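PDB 3GLD: pilin from Streptococcus pyogenes serotype M1, which builds the shaft of the pilus, as subunits joined by intermolecular isopeptide bonds, which bacteria need for adhesion to host cells, aggregation and biofilm formation. Local coordinates for residues Gly238-Thr244 and Ser273-Ser279; Val28-Ile34 and Ser156-Thr160; Pro35-Phe39 and Val110-Tyr115; Thr184-Asn188 and Ser215-Leu219. The protein carries 2 engineered substitutions. All blocks are in the same frame, centred on the assembly; numbering follows the deposited sequence.

Contacts 2 and 3 lie close to the middle of the elongated chain, with centres about 11 Å apart; contacts 1 and 4 lie in the C-terminal half, about 10 Å apart. Contact 2 closes a long loop of the chain within which contact 3 is nested; contact 4 and then contact 1 follow. Strands 113-114 and 151-169 are neighbours in one sheet, which ties contact 3 to contact 2, while strands 179-185 and 240-245 pair in another and join contact 4 to contact 1. Because strand 151-169, though broken by a bulge or short loop, runs on from one half into the other, contact 2 sits where the two beta-sandwich domains of the rod-like subunit meet.

Contact 1 (Gly238-Thr244 and Ser273-Ser279); sequences GVDYVVT and STEQETS
Thr-274 OG1 is gripped twice: it accepts from Val-243 N at 2.9 Å (N-H...O 168°) and donates to Glu-275 O at 3.0 Å. The hydroxyl reaches the strand because chi1 of 62° sets it between its own backbone N and carbonyl carbon, and Thr-274 N in turn donates to Val-243 O at 3.0 Å. Farther along, Tyr-241 and Glu-277 form an antiparallel hydrogen-bonded pair, with Tyr-241 N 2.7 Å from Glu-277 O. On the buried side Glu-277 CB lies over one face of the Tyr-241 ring, 3.8 Å from its centroid, a CH-pi contact. Next to it, on the opposite face of the sheet, Asp-240 and Thr-278 lie side by side; Thr-278 OG1 donates to Asp-240 OD1 at 2.6 Å from above the carboxylate plane, while Gln-276 NE2 makes a weak bond to OD2. Gln-276 OE1 is taken by Lys-186 NZ. At the far end Ser-279 OG accepts from Val-239 N at 3.0 Å and also bonds Pro-236 O. In its sheet strand 240-245 lies between 277-278 and 179-185, with Tyr-241 and Val-243 packed against strands 284-291 and 151-169 of the facing sheet.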
loop_
_atom_site.group_PDB
_atom_site.type_symbol
_atom_site.label_atom_id
_atom_site.label_comp_id
_atom_site.label_asym_id
_atom_site.label_seq_id
_atom_site.Cartn_x
_atom_site.Cartn_y
_atom_site.Cartn_z
ATOM N N GLY A 238 -9.703 -3.970 -2.102
ATOM C CA GLY A 238 -10.196 -4.852 -1.041
ATOM C C GLY A 238 -11.343 -4.317 -0.183
ATOM O O GLY A 238 -11.679 -4.912 0.843
ATOM N N VAL A 239 -11.965 -3.220 -0.615
ATOM C CA VAL A 239 -13.034 -2.579 0.157
ATOM C C VAL A 239 -14.402 -2.925 -0.404
ATOM O O VAL A 239 -14.653 -2.774 -1.613
ATOM C CB VAL A 239 -12.854 -1.042 0.252
ATOM C CG1 VAL A 239 -14.139 -0.355 0.783
ATOM C CG2 VAL A 239 -11.677 -0.690 1.175
ATOM N N ASP A 240 -15.286 -3.398 0.464
ATOM C CA ASP A 240 -16.671 -3.664 0.052
ATOM C C ASP A 240 -17.459 -2.381 -0.061
ATOM O O ASP A 240 -17.212 -1.421 0.678
ATOM C CB ASP A 240 -17.376 -4.607 1.026
ATOM C CG ASP A 240 -16.753 -5.978 1.050
ATOM O OD1 ASP A 240 -15.795 -6.214 0.295
ATOM O OD2 ASP A 240 -17.215 -6.823 1.828
ATOM N N TYR A 241 -18.415 -2.361 -0.984
ATOM C CA TYR A 241 -19.274 -1.199 -1.124
ATOM C C TYR A 241 -20.611 -1.547 -1.780
ATOM O O TYR A 241 -20.750 -2.580 -2.431
ATOM C CB TYR A 241 -18.550 -0.065 -1.874
ATOM C CG TYR A 241 -18.240 -0.377 -3.317
ATOM C CD1 TYR A 241 -19.179 -0.121 -4.321
ATOM C CD2 TYR A 241 -17.008 -0.935 -3.681
ATOM C CE1 TYR A 241 -18.904 -0.426 -5.651
ATOM C CE2 TYR A 241 -16.722 -1.241 -4.988
ATOM C CZ TYR A 241 -17.674 -0.980 -5.978
ATOM O OH TYR A 241 -17.391 -1.271 -7.287
ATOM N N VAL A 242 -21.585 -0.661 -1.576
ATOM C CA VAL A 242 -22.886 -0.737 -2.218
ATOM C C VAL A 242 -23.216 0.659 -2.717
ATOM O O VAL A 242 -23.004 1.655 -2.001
ATOM C CB VAL A 242 -23.999 -1.163 -1.222
ATOM C CG1 VAL A 242 -25.325 -1.404 -1.971
ATOM C CG2 VAL A 242 -23.616 -2.427 -0.454
ATOM N N VAL A 243 -23.715 0.730 -3.950
ATOM C CA VAL A 243 -24.294 1.958 -4.487
ATOM C C VAL A 243 -25.774 1.740 -4.772
ATOM O O VAL A 243 -26.147 0.768 -5.427
ATOM C CB VAL A 243 -23.638 2.401 -5.810
ATOM C CG1 VAL A 243 -24.120 3.806 -6.194
ATOM C CG2 VAL A 243 -22.101 2.348 -5.714
ATOM N N THR A 244 -26.621 2.648 -4.288
ATOM C CA THR A 244 -28.046 2.538 -4.553
ATOM C C THR A 244 -28.630 3.890 -4.961
ATOM O O THR A 244 -28.296 4.928 -4.384
ATOM C CB THR A 244 -28.824 2.062 -3.318
ATOM O OG1 THR A 244 -28.946 3.152 -2.408
ATOM C CG2 THR A 244 -28.150 0.920 -2.619
ATOM N N SER A 273 -30.177 -1.052 -7.134
ATOM C CA SER A 273 -29.013 -1.283 -6.277
ATOM C C SER A 273 -27.971 -2.227 -6.869
ATOM O O SER A 273 -28.297 -3.203 -7.537
ATOM C CB SER A 273 -29.462 -1.820 -4.912
ATOM O OG SER A 273 -28.350 -1.994 -4.049
ATOM N N THR A 274 -26.701 -1.925 -6.609
ATOM C CA THR A 274 -25.652 -2.920 -6.802
ATOM C C THR A 274 -25.825 -3.970 -5.711
ATOM O O THR A 274 -26.461 -3.727 -4.689
ATOM C CB THR A 274 -24.215 -2.306 -6.731
ATOM O OG1 THR A 274 -23.972 -1.739 -5.425
ATOM C CG2 THR A 274 -24.045 -1.236 -7.802
ATOM N N GLU A 275 -25.271 -5.151 -5.932
ATOM C CA GLU A 275 -25.026 -6.044 -4.811
ATOM C C GLU A 275 -23.800 -5.492 -4.064
ATOM O O GLU A 275 -23.218 -4.481 -4.466
ATOM C CB GLU A 275 -24.746 -7.457 -5.311
ATOM C CG GLU A 275 -25.883 -8.119 -6.071
ATOM C CD GLU A 275 -25.401 -9.331 -6.857
ATOM O OE1 GLU A 275 -24.199 -9.368 -7.230
ATOM O OE2 GLU A 275 -26.221 -10.245 -7.098
ATOM N N GLN A 276 -23.409 -6.138 -2.971
ATOM C CA GLN A 276 -22.163 -5.767 -2.318
ATOM C C GLN A 276 -20.988 -6.108 -3.241
ATOM O O GLN A 276 -20.762 -7.262 -3.575
ATOM C CB GLN A 276 -22.027 -6.450 -0.951
ATOM C CG GLN A 276 -20.822 -5.967 -0.144
ATOM C CD GLN A 276 -21.115 -5.857 1.341
ATOM O OE1 GLN A 276 -21.951 -5.051 1.770
ATOM N NE2 GLN A 276 -20.423 -6.655 2.134
ATOM N N GLU A 277 -20.282 -5.083 -3.691
ATOM C CA GLU A 277 -19.117 -5.272 -4.530
ATOM C C GLU A 277 -17.890 -5.168 -3.646
ATOM O O GLU A 277 -17.930 -4.478 -2.624
ATOM C CB GLU A 277 -19.033 -4.182 -5.595
ATOM C CG GLU A 277 -19.952 -4.349 -6.784
ATOM C CD GLU A 277 -19.760 -5.657 -7.514
ATOM O OE1 GLU A 277 -18.608 -6.045 -7.795
ATOM O OE2 GLU A 277 -20.775 -6.301 -7.825
ATOM N N THR A 278 -16.813 -5.841 -4.057
ATOM C CA THR A 278 -15.491 -5.721 -3.432
ATOM C C THR A 278 -14.518 -5.125 -4.432
ATOM O O THR A 278 -14.368 -5.634 -5.540
ATOM C CB THR A 278 -14.979 -7.084 -2.950
ATOM O OG1 THR A 278 -15.854 -7.563 -1.929
ATOM C CG2 THR A 278 -13.569 -6.980 -2.382
ATOM N N SER A 279 -13.872 -4.029 -4.051
ATOM C CA SER A 279 -13.011 -3.320 -4.991
ATOM C C SER A 279 -11.756 -4.135 -5.302
ATOM O O SER A 279 -11.191 -4.783 -4.414
ATOM C CB SER A 279 -12.644 -1.941 -4.469
ATOM O OG SER A 279 -11.832 -2.030 -3.330
#

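Contact 2 (Val28-Ile34 and Ser156-Thr160); sequences VNSNALI and SLDST
The carboxylate of Asp-158 rests against Val-28, its OD1 3.7 Å from Val-28 CB, and the other flat group, the Asn-29 amide, is held by both of its ends. Asn-31 N donates to Asn-29 OD1 at 2.8 Å from above the amide plane, 36° out of it, closing an Asx turn, and ND2 gives a hydrogen to a water that Ser-159 OG and Thr-160 O share. A second water accepts from Asn-29 N at 2.8 Å, donates to Leu-157 O and bonds Ser-159 OG, so the serine hydroxyl joins both waters. Leu-157 O also receives Val-28 N at 3.0 Å (169°), which extends the parallel pairing of strands 18-27 and 151-169 just past the end of the former. Here the chain folds into a type I turn, Asn-29 to Ala-32, in the link from one strand of a beta-sandwich to the next. Apolar contact centres on Leu-157, whose CG is anti to the backbone N (chi1 176°); this carries CD2 in among Ala-32 CB, at 4.0 Å, Ile-34 CD1, at 4.1 Å, and the carbonyl of Leu-33. Leu-25, Leu-27 and Pro-35 crowd the same leucine, whereas Leu-33 packs on Asn-234, Pro-236 and Val-197 of the second half.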
loop_
_atom_site.group_PDB
_atom_site.type_symbol
_atom_site.label_atom_id
_atom_site.label_comp_id
_atom_site.label_asym_id
_atom_site.label_seq_id
_atom_site.Cartn_x
_atom_site.Cartn_y
_atom_site.Cartn_z
ATOM N N VAL A 28 0.934 4.281 -6.099
ATOM C CA VAL A 28 0.457 4.539 -7.472
ATOM C C VAL A 28 -0.354 5.843 -7.539
ATOM O O VAL A 28 -0.176 6.663 -8.457
ATOM C CB VAL A 28 -0.349 3.348 -8.025
ATOM C CG1 VAL A 28 -0.897 3.657 -9.438
ATOM C CG2 VAL A 28 0.539 2.108 -8.074
ATOM N N ASN A 29 -1.217 6.035 -6.543
ATOM C CA ASN A 29 -1.966 7.273 -6.382
ATOM C C ASN A 29 -1.460 8.001 -5.131
ATOM O O ASN A 29 -1.618 7.488 -4.034
ATOM C CB ASN A 29 -3.451 6.929 -6.208
ATOM C CG ASN A 29 -4.338 8.158 -6.004
ATOM O OD1 ASN A 29 -3.880 9.227 -5.596
ATOM N ND2 ASN A 29 -5.639 7.997 -6.302
ATOM N N SER A 30 -0.901 9.198 -5.288
ATOM C CA SER A 30 -0.290 9.923 -4.159
ATOM C C SER A 30 -1.258 10.200 -3.006
ATOM O O SER A 30 -0.842 10.384 -1.852
ATOM C CB SER A 30 0.349 11.229 -4.638
ATOM O OG SER A 30 -0.604 11.999 -5.350
ATOM N N ASN A 31 -2.549 10.201 -3.306
ATOM C CA ASN A 31 -3.574 10.431 -2.294
ATOM C C ASN A 31 -4.064 9.138 -1.647
ATOM O O ASN A 31 -5.054 9.139 -0.930
ATOM C CB ASN A 31 -4.763 11.170 -2.913
ATOM C CG ASN A 31 -4.421 12.587 -3.333
ATOM O OD1 ASN A 31 -3.864 13.361 -2.552
ATOM N ND2 ASN A 31 -4.768 12.939 -4.571
ATOM N N ALA A 32 -3.372 8.025 -1.896
ATOM C CA ALA A 32 -3.833 6.727 -1.377
ATOM C C ALA A 32 -3.951 6.722 0.131
ATOM O O ALA A 32 -3.128 7.329 0.821
ATOM C CB ALA A 32 -2.900 5.601 -1.827
ATOM N N LEU A 33 -4.978 6.038 0.635
ATOM C CA LEU A 33 -5.050 5.629 2.034
ATOM C C LEU A 33 -4.004 4.543 2.332
ATOM O O LEU A 33 -3.707 3.711 1.457
ATOM C CB LEU A 33 -6.455 5.120 2.381
ATOM C CG LEU A 33 -7.594 6.153 2.539
ATOM C CD1 LEU A 33 -7.999 6.757 1.197
ATOM C CD2 LEU A 33 -8.786 5.487 3.199
ATOM N N ILE A 34 -3.431 4.582 3.540
ATOM C CA ILE A 34 -2.344 3.661 3.922
ATOM C C ILE A 34 -2.964 2.574 4.796
ATOM O O ILE A 34 -3.547 2.870 5.831
ATOM C CB ILE A 34 -1.178 4.403 4.695
ATOM C CG1 ILE A 34 -0.601 5.569 3.868
ATOM C CG2 ILE A 34 -0.080 3.437 5.152
ATOM C CD1 ILE A 34 -0.066 5.186 2.468
ATOM N N SER A 156 4.915 -1.597 -3.534
ATOM C CA SER A 156 4.029 -0.629 -4.222
ATOM C C SER A 156 2.581 -0.827 -3.794
ATOM O O SER A 156 2.059 -1.941 -3.819
ATOM C CB SER A 156 4.148 -0.712 -5.752
ATOM O OG SER A 156 3.467 0.395 -6.357
ATOM N N LEU A 157 1.955 0.254 -3.348
ATOM C CA LEU A 157 0.544 0.216 -2.982
ATOM C C LEU A 157 -0.280 0.753 -4.150
ATOM O O LEU A 157 -0.172 1.925 -4.529
ATOM C CB LEU A 157 0.286 1.052 -1.728
ATOM C CG LEU A 157 -1.173 1.171 -1.295
ATOM C CD1 LEU A 157 -1.738 -0.156 -0.795
ATOM C CD2 LEU A 157 -1.281 2.269 -0.222
ATOM N N ASP A 158 -1.086 -0.122 -4.726
ATOM C CA ASP A 158 -2.022 0.284 -5.787
ATOM C C ASP A 158 -3.387 0.603 -5.141
ATOM O O ASP A 158 -3.668 0.195 -4.014
ATOM C CB ASP A 158 -2.128 -0.811 -6.869
ATOM C CG ASP A 158 -2.753 -0.299 -8.192
ATOM O OD1 ASP A 158 -3.102 0.900 -8.311
ATOM O OD2 ASP A 158 -2.886 -1.112 -9.119
ATOM N N SER A 159 -4.213 1.364 -5.842
ATOM C CA SER A 159 -5.578 1.625 -5.389
ATOM C C SER A 159 -6.409 1.798 -6.643
ATOM O O SER A 159 -5.896 1.651 -7.734
ATOM C CB SER A 159 -5.635 2.831 -4.461
ATOM O OG SER A 159 -5.047 3.953 -5.068
ATOM N N THR A 160 -7.699 2.052 -6.509
ATOM C CA THR A 160 -8.550 2.036 -7.690
ATOM C C THR A 160 -9.536 3.216 -7.715
ATOM O O THR A 160 -9.429 4.138 -6.904
ATOM C CB THR A 160 -9.255 0.662 -7.826
ATOM O OG1 THR A 160 -9.900 0.565 -9.102
ATOM C CG2 THR A 160 -10.261 0.422 -6.678
HETATM O O HOH W 1 -2.109 3.971 -4.924
HETATM O O HOH W 2 -6.555 5.268 -7.065
#

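Contact 3 (Pro35-Phe39 and Val110-Tyr115); sequences PNTDF and VPGVSY
Thr-37 and Val-110, the residues of nearest backbone approach, have CA atoms 7.3 Å apart, and no hydrogen bond crosses between their segments, so side chains alone make the contact. On one side Val-110 to Val-113 forms a type II turn, with Gly-112 at positive phi; on the other the chain straightens into strand 37-45. Val-110 supplies both methyls: CG1 meets Pro-35 CG at 4.0 Å, and CG2 comes tip to tip with the Thr-37 side chain, nearest its OG1, a separation too short to be taken at face value. With chi1 of -179° CG1 stands anti to the backbone N, and this leaves the two methyls spread over neighbouring partners. Phe-39 is the second focus. Tyr-115 CE1 touches its ring edge close to the ring plane, 3.5 Å from Phe-39 CE1; the two planes stand at 66°, an oblique pair. Val-113 CG1 lies 4.1 Å from Phe-39 CE1 and also lies over one face of the Tyr-115 ring, toward its rim. That ring is held in place by its hydroxyl, since Val-110 N donates to Tyr-115 OH at 3.0 Å (165°), tying Tyr-115, two residues past the turn, back to Val-110 at its start. Lys-23, a cross-link partner of Asn-155 in the natural protein, makes a cation-pi contact with Phe-39, and Asn-155 touches both rings; nearby Ala-104 replaces the autocatalytic residue by engineering. The packing joins strand 37-45 of one sheet to strands 113-114 and 151-169 of the other.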
loop_
_atom_site.group_PDB
_atom_site.type_symbol
_atom_site.label_atom_id
_atom_site.label_comp_id
_atom_site.label_asym_id
_atom_site.label_seq_id
_atom_site.Cartn_x
_atom_site.Cartn_y
_atom_site.Cartn_z
ATOM N N PRO A 35 -2.844 1.305 4.378
ATOM C CA PRO A 35 -3.458 0.202 5.131
ATOM C C PRO A 35 -2.789 -0.058 6.498
ATOM O O PRO A 35 -1.590 0.167 6.639
ATOM C CB PRO A 35 -3.274 -1.005 4.194
ATOM C CG PRO A 35 -2.080 -0.641 3.353
ATOM C CD PRO A 35 -2.130 0.839 3.179
ATOM N N ASN A 36 -3.573 -0.509 7.472
ATOM C CA ASN A 36 -3.055 -1.013 8.741
ATOM C C ASN A 36 -2.490 -2.402 8.491
ATOM O O ASN A 36 -3.245 -3.354 8.346
ATOM C CB ASN A 36 -4.151 -1.161 9.806
ATOM C CG ASN A 36 -4.961 0.087 10.026
ATOM O OD1 ASN A 36 -6.186 0.005 10.135
ATOM N ND2 ASN A 36 -4.305 1.235 10.122
ATOM N N THR A 37 -1.167 -2.516 8.439
ATOM C CA THR A 37 -0.523 -3.804 8.190
ATOM C C THR A 37 0.939 -3.773 8.666
ATOM O O THR A 37 1.533 -2.706 8.793
ATOM C CB THR A 37 -0.529 -4.152 6.676
ATOM O OG1 THR A 37 0.028 -5.459 6.463
ATOM C CG2 THR A 37 0.295 -3.138 5.875
ATOM N N ASP A 38 1.502 -4.955 8.902
ATOM C CA ASP A 38 2.959 -5.123 9.050
ATOM C C ASP A 38 3.589 -5.500 7.727
ATOM O O ASP A 38 2.905 -6.004 6.835
ATOM C CB ASP A 38 3.253 -6.246 10.040
ATOM C CG ASP A 38 2.838 -5.905 11.456
ATOM O OD1 ASP A 38 2.603 -4.707 11.733
ATOM O OD2 ASP A 38 2.739 -6.846 12.290
ATOM N N PHE A 39 4.896 -5.256 7.600
ATOM C CA PHE A 39 5.732 -5.936 6.621
ATOM C C PHE A 39 6.908 -6.563 7.375
ATOM O O PHE A 39 7.488 -5.922 8.261
ATOM C CB PHE A 39 6.235 -4.975 5.537
ATOM C CG PHE A 39 5.146 -4.421 4.673
ATOM C CD1 PHE A 39 4.538 -5.213 3.707
ATOM C CD2 PHE A 39 4.684 -3.119 4.865
ATOM C CE1 PHE A 39 3.500 -4.708 2.933
ATOM C CE2 PHE A 39 3.652 -2.600 4.091
ATOM C CZ PHE A 39 3.068 -3.390 3.118
ATOM N N VAL A 110 -1.252 -8.127 1.596
ATOM C CA VAL A 110 -2.160 -6.995 1.777
ATOM C C VAL A 110 -2.726 -6.643 0.405
ATOM O O VAL A 110 -1.965 -6.470 -0.551
ATOM C CB VAL A 110 -1.395 -5.781 2.348
ATOM C CG1 VAL A 110 -2.305 -4.568 2.575
ATOM C CG2 VAL A 110 -0.647 -6.179 3.622
ATOM N N PRO A 111 -4.068 -6.521 0.303
ATOM C CA PRO A 111 -4.706 -6.191 -0.982
ATOM C C PRO A 111 -4.155 -4.910 -1.600
ATOM O O PRO A 111 -3.919 -3.937 -0.893
ATOM C CB PRO A 111 -6.187 -6.029 -0.609
ATOM C CG PRO A 111 -6.330 -6.780 0.688
ATOM C CD PRO A 111 -5.048 -6.530 1.401
ATOM N N GLY A 112 -3.934 -4.938 -2.913
ATOM C CA GLY A 112 -3.347 -3.821 -3.638
ATOM C C GLY A 112 -1.828 -3.673 -3.553
ATOM O O GLY A 112 -1.263 -2.785 -4.204
ATOM N N VAL A 113 -1.166 -4.501 -2.742
ATOM C CA VAL A 113 0.299 -4.389 -2.567
ATOM C C VAL A 113 1.103 -5.365 -3.420
ATOM O O VAL A 113 0.860 -6.560 -3.404
ATOM C CB VAL A 113 0.743 -4.527 -1.076
ATOM C CG1 VAL A 113 2.272 -4.483 -0.962
ATOM C CG2 VAL A 113 0.102 -3.416 -0.228
ATOM N N SER A 114 2.054 -4.821 -4.166
ATOM C CA SER A 114 3.024 -5.604 -4.912
ATOM C C SER A 114 4.315 -5.642 -4.106
ATOM O O SER A 114 4.865 -4.592 -3.757
ATOM C CB SER A 114 3.300 -4.948 -6.259
ATOM O OG SER A 114 2.125 -4.918 -7.051
ATOM N N TYR A 115 4.794 -6.851 -3.827
ATOM C CA TYR A 115 5.907 -7.048 -2.917
ATOM C C TYR A 115 7.275 -6.986 -3.582
ATOM O O TYR A 115 7.472 -7.519 -4.685
ATOM C CB TYR A 115 5.718 -8.361 -2.152
ATOM C CG TYR A 115 4.673 -8.228 -1.068
ATOM C CD1 TYR A 115 5.036 -7.903 0.241
ATOM C CD2 TYR A 115 3.316 -8.384 -1.360
ATOM C CE1 TYR A 115 4.074 -7.767 1.235
ATOM C CE2 TYR A 115 2.347 -8.243 -0.380
ATOM C CZ TYR A 115 2.727 -7.929 0.911
ATOM O OH TYR A 115 1.759 -7.795 1.870
#

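Contact 4 (Thr184-Asn188 and Ser215-Leu219); sequences TLKAN and SIDQL
Thr-184, Ile-216 and Asp-217 bury the most surface here, and Asp-217 makes the direct hydrogen bonds between the segments. Its backbone N donates to Leu-185 O at 2.7 Å, while its side chain returns the grip: Ala-187 N donates to Asp-217 OD1 at 2.8 Å (166°), arriving from above the carboxylate plane, 53° out of it. The aspartate thereby holds two successive parts of the opposite backbone, and its chi1 of -101°, well away from a staggered value, suggests that the carboxylate is drawn over for this bond; Lys-186 CA also lies 3.5 Å from Asp-217 OD1. Ile-216 sends its CG2 methyl against the same stretch, 3.4 Å from Ala-187 N and 3.9 Å from Ala-187 CB, so the Ala-187 amide meets a methyl and a carboxylate from different directions. The isoleucine side chain also packs on Tyr-191 and Glu-195. At the other end Thr-184 and Leu-219 side chains meet at about a right angle, Thr-184 OG1 standing 3.4 Å from Leu-219 CD1. Between these sites a water accepts from Leu-185 N and donates to Ser-215 O, adding a water-mediated link from the strand to the first residue of the turn. Ser-215 to Gln-218 form a type II beta turn, closed by Gln-218 N to Ser-215 O, with Asp-217 in its third position at positive phi; it is a link between strands 210-215 and 220-224, which belong to different sheets of a beta-sandwich.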
loop_
_atom_site.group_PDB
_atom_site.type_symbol
_atom_site.label_atom_id
_atom_site.label_comp_id
_atom_site.label_asym_id
_atom_site.label_seq_id
_atom_site.Cartn_x
_atom_site.Cartn_y
_atom_site.Cartn_z
ATOM N N THR A 184 -22.148 3.590 0.245
ATOM C CA THR A 184 -21.556 3.164 1.516
ATOM C C THR A 184 -20.350 2.279 1.243
ATOM O O THR A 184 -20.461 1.255 0.576
ATOM C CB THR A 184 -22.563 2.404 2.376
ATOM O OG1 THR A 184 -23.772 3.158 2.445
ATOM C CG2 THR A 184 -22.015 2.175 3.792
ATOM N N LEU A 185 -19.196 2.732 1.723
ATOM C CA LEU A 185 -17.987 1.928 1.785
ATOM C C LEU A 185 -17.869 1.321 3.199
ATOM O O LEU A 185 -18.123 2.000 4.200
ATOM C CB LEU A 185 -16.781 2.806 1.468
ATOM C CG LEU A 185 -16.903 3.779 0.287
ATOM C CD1 LEU A 185 -15.804 4.794 0.363
ATOM C CD2 LEU A 185 -16.879 3.082 -1.049
ATOM N N LYS A 186 -17.497 0.041 3.268
ATOM C CA LYS A 186 -17.475 -0.706 4.529
ATOM C C LYS A 186 -16.061 -0.824 5.084
ATOM O O LYS A 186 -15.113 -1.094 4.345
ATOM C CB LYS A 186 -18.071 -2.102 4.359
ATOM C CG LYS A 186 -19.580 -2.133 4.085
ATOM C CD LYS A 186 -19.922 -1.661 2.682
ATOM C CE LYS A 186 -21.397 -1.336 2.550
ATOM N NZ LYS A 186 -22.241 -2.541 2.821
ATOM N N ALA A 187 -15.933 -0.626 6.393
ATOM C CA ALA A 187 -14.650 -0.780 7.074
ATOM C C ALA A 187 -14.152 -2.223 7.002
ATOM O O ALA A 187 -14.939 -3.164 6.921
ATOM C CB ALA A 187 -14.768 -0.324 8.547
ATOM N N ASN A 188 -12.836 -2.379 7.006
ATOM C CA ASN A 188 -12.205 -3.675 7.250
ATOM C C ASN A 188 -10.954 -3.455 8.108
ATOM O O ASN A 188 -10.693 -2.328 8.527
ATOM C CB ASN A 188 -11.893 -4.419 5.930
ATOM C CG ASN A 188 -11.047 -3.611 4.977
ATOM O OD1 ASN A 188 -10.126 -2.900 5.380
ATOM N ND2 ASN A 188 -11.358 -3.718 3.680
ATOM N N SER A 215 -16.873 9.210 4.189
ATOM C CA SER A 215 -16.305 8.508 5.333
ATOM C C SER A 215 -16.653 7.040 5.247
ATOM O O SER A 215 -17.794 6.684 4.975
ATOM C CB SER A 215 -16.870 9.057 6.641
ATOM O OG SER A 215 -16.366 10.348 6.910
ATOM N N ILE A 216 -15.656 6.189 5.463
ATOM C CA ILE A 216 -15.860 4.752 5.502
ATOM C C ILE A 216 -16.855 4.428 6.633
ATOM O O ILE A 216 -16.762 4.977 7.738
ATOM C CB ILE A 216 -14.499 3.994 5.668
ATOM C CG1 ILE A 216 -13.588 4.268 4.468
ATOM C CG2 ILE A 216 -14.730 2.496 5.821
ATOM C CD1 ILE A 216 -12.196 3.568 4.543
ATOM N N ASP A 217 -17.850 3.599 6.313
ATOM C CA ASP A 217 -18.877 3.160 7.254
ATOM C C ASP A 217 -19.995 4.188 7.477
ATOM O O ASP A 217 -20.849 3.995 8.337
ATOM C CB ASP A 217 -18.251 2.732 8.591
ATOM C CG ASP A 217 -18.132 1.230 8.732
ATOM O OD1 ASP A 217 -18.176 0.514 7.708
ATOM O OD2 ASP A 217 -17.986 0.762 9.886
ATOM N N GLN A 218 -19.967 5.272 6.700
ATOM C CA GLN A 218 -20.971 6.339 6.755
ATOM C C GLN A 218 -21.583 6.558 5.357
ATOM O O GLN A 218 -20.871 6.914 4.410
ATOM C CB GLN A 218 -20.328 7.631 7.260
ATOM C CG GLN A 218 -21.305 8.792 7.480
ATOM C CD GLN A 218 -20.669 9.965 8.218
ATOM O OE1 GLN A 218 -19.887 9.774 9.149
ATOM N NE2 GLN A 218 -21.002 11.182 7.799
ATOM N N LEU A 219 -22.901 6.372 5.254
ATOM C CA LEU A 219 -23.642 6.590 3.988
ATOM C C LEU A 219 -23.331 7.951 3.390
ATOM O O LEU A 219 -23.427 8.971 4.065
ATOM C CB LEU A 219 -25.162 6.436 4.204
ATOM C CG LEU A 219 -26.181 6.623 3.065
ATOM C CD1 LEU A 219 -25.902 5.718 1.885
ATOM C CD2 LEU A 219 -27.583 6.353 3.597
HETATM O O HOH W 3 -18.929 5.580 2.998
#